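Local coordinates for heat shock protein STI1 (Saccharomyces cerevisiae, PDB 3UPV) that acts as a co-chaperone linking Hsp70 and Hsp90, of which this tetratricopeptide repeat domain is one part, bound to a C-terminal peptide of Hsp70, at residues A[20-24]-A[47-51]; A[75-79]-A[94-98]. All blocks are in the same frame, centred on the assembly; numbering follows the deposited sequence.

Interaction 1: A[20-24]-A[47-51]; sequences WPNAV and ALAKL
Trp-20 lies with one face of its indole on the alkyl chain of Lys-50, where two successive tetratricopeptide repeats meet: 20-24 opens a helix of TPR 7 and 47-51 runs out of the end of helix 38-50 in TPR 8. The CB of Lys-50 sits over the five-membered ring, 3.5 Å from its centroid and only 13° off the ring normal, a clear CH-pi contact. Lys-50 CG, beside the backbone N (chi1 -73°), lies over the six-membered ring; the bend at chi2 then keeps the chain along the ring, with CD 3.6 Å from Trp-20 CZ2. Lysine suits this place because its methylenes offer an apolar surface to the indole while NZ reaches beyond it to form a salt bridge with an acidic side chain of the bound peptide. Phe-15 adds an edge-to-face partner to the same tryptophan.

Leu-51 approaches differently. Its CD2 lies at the edge of the indole, near the ring plane, and its CG comes within 3.5 Å of Trp-20 CB. Leu-51 CD2 also brushes Pro-21 CG more loosely, at 4.2 Å. With a leucine in place of Trp-20, the flat surface facing the Lys-50 methylenes would be lost, and the lysine chain would probably be freer to swing and hold its amino group less precisely toward the peptide.

Further along helix 20-33 the side chains are small, which lets the helices come close: the CA atoms of Trp-20 and Ala-47 are 5.2 Å apart. Ala-47 points its methyl at 20-24, meeting Ala-23 CB at 3.8 Å. Val-24 completes this group, its CG2 standing 3.6 Å from Ala-47 CB and also touching CG of Leu-48 and CD1 of Leu-51.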
loop_
_atom_site.group_PDB
_atom_site.type_symbol
_atom_site.label_atom_id
_atom_site.label_comp_id
_atom_site.label_asym_id
_atom_site.label_seq_id
_atom_site.Cartn_x
_atom_site.Cartn_y
_atom_site.Cartn_z
ATOM N N TRP A 20 -14.529 2.416 -4.366
ATOM C CA TRP A 20 -13.399 2.971 -3.618
ATOM C C TRP A 20 -13.811 3.820 -2.426
ATOM O O TRP A 20 -13.155 3.744 -1.350
ATOM C CB TRP A 20 -12.495 3.774 -4.529
ATOM C CG TRP A 20 -12.273 3.127 -5.848
ATOM C CD1 TRP A 20 -12.496 3.685 -7.090
ATOM C CD2 TRP A 20 -11.789 1.793 -6.091
ATOM N NE1 TRP A 20 -12.178 2.792 -8.072
ATOM C CE2 TRP A 20 -11.758 1.613 -7.506
ATOM C CE3 TRP A 20 -11.372 0.734 -5.261
ATOM C CZ2 TRP A 20 -11.283 0.415 -8.110
ATOM C CZ3 TRP A 20 -10.937 -0.460 -5.849
ATOM C CH2 TRP A 20 -10.915 -0.630 -7.275
ATOM N N PRO A 21 -14.835 4.677 -2.575
ATOM C CA PRO A 21 -15.116 5.568 -1.458
ATOM C C PRO A 21 -15.631 4.805 -0.246
ATOM O O PRO A 21 -15.287 5.187 0.909
ATOM C CB PRO A 21 -16.224 6.479 -2.010
ATOM C CG PRO A 21 -15.886 6.539 -3.453
ATOM C CD PRO A 21 -15.592 5.091 -3.762
ATOM N N ASN A 22 -16.378 3.733 -0.482
ATOM C CA ASN A 22 -16.825 2.919 0.641
ATOM C C ASN A 22 -15.697 2.078 1.269
ATOM O O ASN A 22 -15.685 1.934 2.495
ATOM C CB ASN A 22 -18.078 2.062 0.278
ATOM C CG ASN A 22 -19.361 2.857 0.391
ATOM O OD1 ASN A 22 -19.523 3.670 1.329
ATOM N ND2 ASN A 22 -20.286 2.658 -0.566
ATOM N N ALA A 23 -14.758 1.559 0.452
ATOM C CA ALA A 23 -13.505 1.004 0.985
ATOM C C ALA A 23 -12.758 1.997 1.861
ATOM O O ALA A 23 -12.301 1.620 2.928
ATOM C CB ALA A 23 -12.586 0.527 -0.136
ATOM N N VAL A 24 -12.574 3.270 1.404
ATOM C CA VAL A 24 -11.943 4.284 2.239
ATOM C C VAL A 24 -12.626 4.341 3.594
ATOM O O VAL A 24 -11.936 4.359 4.648
ATOM C CB VAL A 24 -11.939 5.650 1.484
ATOM C CG1 VAL A 24 -11.586 6.770 2.430
ATOM C CG2 VAL A 24 -10.897 5.545 0.352
ATOM N N ALA A 47 -7.150 2.130 -1.614
ATOM C CA ALA A 47 -8.384 2.725 -2.101
ATOM C C ALA A 47 -8.236 4.208 -2.501
ATOM O O ALA A 47 -8.799 4.686 -3.516
ATOM C CB ALA A 47 -9.526 2.506 -1.068
ATOM N N LEU A 48 -7.522 4.970 -1.680
ATOM C CA LEU A 48 -7.236 6.363 -2.001
ATOM C C LEU A 48 -6.449 6.436 -3.351
ATOM O O LEU A 48 -6.657 7.315 -4.136
ATOM C CB LEU A 48 -6.401 6.978 -0.904
ATOM C CG LEU A 48 -7.124 7.238 0.427
ATOM C CD1 LEU A 48 -6.080 7.417 1.527
ATOM C CD2 LEU A 48 -7.953 8.529 0.342
ATOM N N ALA A 49 -5.543 5.509 -3.591
ATOM C CA ALA A 49 -4.745 5.523 -4.825
ATOM C C ALA A 49 -5.697 5.301 -6.029
ATOM O O ALA A 49 -5.576 5.962 -7.065
ATOM C CB ALA A 49 -3.680 4.386 -4.756
ATOM N N LYS A 50 -6.714 4.448 -5.857
ATOM C CA LYS A 50 -7.635 4.196 -6.969
ATOM C C LYS A 50 -8.416 5.449 -7.251
ATOM O O LYS A 50 -8.903 5.670 -8.387
ATOM C CB LYS A 50 -8.627 3.057 -6.676
ATOM C CG LYS A 50 -7.981 1.660 -6.706
ATOM C CD LYS A 50 -7.762 1.250 -8.193
ATOM C CE LYS A 50 -7.299 -0.196 -8.279
ATOM N NZ LYS A 50 -7.101 -0.740 -9.670
ATOM N N LEU A 51 -8.624 6.219 -6.192
ATOM C CA LEU A 51 -9.289 7.577 -6.268
ATOM C C LEU A 51 -8.373 8.723 -6.736
ATOM O O LEU A 51 -8.868 9.848 -6.952
ATOM C CB LEU A 51 -9.905 7.899 -4.905
ATOM C CG LEU A 51 -11.116 7.025 -4.600
ATOM C CD1 LEU A 51 -11.495 7.390 -3.154
ATOM C CD2 LEU A 51 -12.317 7.230 -5.514
#

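Interaction 2: A[75-79]-A[94-98]; sequences YIRKA and TLDAA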
loop_
_atom_site.group_PDB
_atom_site.type_symbol
_atom_site.label_atom_id
_atom_site.label_comp_id
_atom_site.label_asym_id
_atom_site.label_seq_id
_atom_site.Cartn_x
_atom_site.Cartn_y
_atom_site.Cartn_z
ATOM N N TYR A 75 5.534 -0.882 1.162
ATOM C CA TYR A 75 6.640 -0.287 0.409
ATOM C C TYR A 75 6.348 -0.273 -1.087
ATOM O O TYR A 75 6.558 0.809 -1.765
ATOM C CB TYR A 75 7.949 -1.007 0.652
ATOM C CG TYR A 75 8.468 -1.063 2.074
ATOM C CD1 TYR A 75 9.295 -0.055 2.599
ATOM C CD2 TYR A 75 8.162 -2.144 2.903
ATOM C CE1 TYR A 75 9.780 -0.148 3.923
ATOM C CE2 TYR A 75 8.593 -2.191 4.222
ATOM C CZ TYR A 75 9.427 -1.239 4.715
ATOM O OH TYR A 75 9.901 -1.417 6.014
ATOM N N ILE A 76 5.809 -1.391 -1.601
ATOM C CA ILE A 76 5.530 -1.453 -3.005
ATOM C C ILE A 76 4.420 -0.448 -3.369
ATOM O O ILE A 76 4.516 0.368 -4.329
ATOM C CB ILE A 76 5.156 -2.843 -3.463
ATOM C CG1 ILE A 76 6.351 -3.759 -3.260
ATOM C CG2 ILE A 76 4.700 -2.765 -4.954
ATOM C CD1 ILE A 76 6.031 -5.215 -3.428
ATOM N N ARG A 77 3.395 -0.408 -2.513
ATOM C CA ARG A 77 2.326 0.577 -2.714
ATOM C C ARG A 77 2.805 2.020 -2.731
ATOM O O ARG A 77 2.372 2.869 -3.556
ATOM C CB ARG A 77 1.309 0.373 -1.612
ATOM C CG ARG A 77 0.042 0.865 -2.064
ATOM C CD ARG A 77 -1.126 0.686 -1.075
ATOM N NE ARG A 77 -1.416 -0.696 -0.652
ATOM C CZ ARG A 77 -2.040 -1.580 -1.432
ATOM N NH1 ARG A 77 -2.328 -2.831 -1.005
ATOM N NH2 ARG A 77 -2.397 -1.192 -2.650
ATOM N N LYS A 78 3.602 2.374 -1.735
ATOM C CA LYS A 78 4.164 3.718 -1.688
ATOM C C LYS A 78 4.953 4.097 -2.953
ATOM O O LYS A 78 4.804 5.214 -3.453
ATOM C CB LYS A 78 5.121 3.781 -0.526
ATOM C CG LYS A 78 5.808 5.135 -0.358
ATOM C CD LYS A 78 6.712 5.077 0.891
ATOM C CE LYS A 78 7.633 6.278 0.953
ATOM N NZ LYS A 78 8.484 6.313 2.205
ATOM N N ALA A 79 5.821 3.176 -3.410
ATOM C CA ALA A 79 6.614 3.433 -4.624
ATOM C C ALA A 79 5.722 3.676 -5.800
ATOM O O ALA A 79 6.019 4.542 -6.645
ATOM C CB ALA A 79 7.526 2.296 -4.919
ATOM N N THR A 94 12.578 3.829 -2.398
ATOM C CA THR A 94 11.583 3.048 -1.752
ATOM C C THR A 94 11.628 1.613 -2.325
ATOM O O THR A 94 11.433 0.634 -1.581
ATOM C CB THR A 94 10.208 3.640 -2.006
ATOM O OG1 THR A 94 10.183 4.987 -1.519
ATOM C CG2 THR A 94 9.098 2.811 -1.284
ATOM N N LEU A 95 11.841 1.492 -3.646
ATOM C CA LEU A 95 11.904 0.187 -4.263
ATOM C C LEU A 95 13.121 -0.613 -3.819
ATOM O O LEU A 95 13.047 -1.868 -3.750
ATOM C CB LEU A 95 11.865 0.235 -5.766
ATOM C CG LEU A 95 10.499 0.702 -6.224
ATOM C CD1 LEU A 95 10.479 1.340 -7.659
ATOM C CD2 LEU A 95 9.499 -0.447 -6.052
ATOM N N ASP A 96 14.241 0.081 -3.598
ATOM C CA ASP A 96 15.453 -0.581 -3.012
ATOM C C ASP A 96 15.147 -1.241 -1.674
ATOM O O ASP A 96 15.525 -2.405 -1.412
ATOM C CB ASP A 96 16.557 0.449 -2.821
ATOM C CG ASP A 96 17.347 0.676 -4.066
ATOM O OD1 ASP A 96 17.229 -0.130 -5.027
ATOM O OD2 ASP A 96 18.094 1.682 -4.069
ATOM N N ALA A 97 14.369 -0.547 -0.866
ATOM C CA ALA A 97 13.998 -1.031 0.467
ATOM C C ALA A 97 12.995 -2.156 0.384
ATOM O O ALA A 97 13.130 -3.160 1.125
ATOM C CB ALA A 97 13.440 0.108 1.294
ATOM N N ALA A 98 12.088 -2.057 -0.609
ATOM C CA ALA A 98 11.072 -3.041 -0.843
ATOM C C ALA A 98 11.760 -4.291 -1.333
ATOM O O ALA A 98 11.382 -5.380 -0.931
ATOM C CB ALA A 98 10.052 -2.558 -1.908
#
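Thr-94 has its CG2 anti to the backbone N and its OG1 beside that nitrogen (chi1 -59°), a setting that sends the methyl toward 75-79 and turns the hydroxyl back toward its own helix, where it bonds Ser-90 O, while Gln-82 NE2 reaches it from helix 72-84. Thr-94 CG2 lies 3.3 Å from Tyr-75 O, the carbonyl that accepts the backbone bond from Ala-79 N, so it rests directly on one turn of the facing helix. Threonine thus suits the site twice over, giving a methyl to the interface and a hydroxyl with a partner on each helix.

Lys-78, extended along its whole length, passes the threonine at about a right angle, its CD 3.9 Å from Thr-94 CG2. Tyr-75 has CG beside its own backbone N (chi1 -60°), which tilts the ring past Ala-97 and Ala-98; its OH is hydrogen-bonded to Pro-69 O. Its side chain comes nearest to Ala-98 through CB, 3.7 Å from Ala-98 CB, and Ile-76 CG1 reaches that Ala-98 CB at 4.1 Å. One turn on, Ala-79 CB meets Leu-95 CD2 at 3.6 Å. Leu-95 and Ile-76 also pack against helix 111-124, so these two side chains join the pair to the next helix.

Ala-79 and Ala-98 leave room for the backbones to close in: the axes of the two short segments approach to 8.8 Å, with an angle of 162° between their directions, nearly antiparallel. Arg-77 points away from this interface and hydrogen-bonds the backbone of the bound peptide through NH1. Two antiparallel helices pressed together through alanines and a threonine, with an aromatic ring beside them, form the helical hairpin of a tetratricopeptide repeat, here TPR 9.

The two contacts share no helix and their centres lie 20 Å apart, on opposite sides of the chain's centre. Interaction 1 joins TPR 7 to TPR 8 and is only partly buried; it combines an indole-lysine layer with a small alanine-valine group. Interaction 2 holds the two helices of TPR 9 to each other and is buried, which fits its being made mostly of small groups set closely together. Both are apolar across the interface. Each also borders the bound peptide: in interaction 1 Lys-50 makes a salt bridge to an acidic side chain of the peptide, whereas beside interaction 2 Arg-77, which takes no part in the helix pairing, hydrogen-bonds its backbone and Ile-76 packs on it.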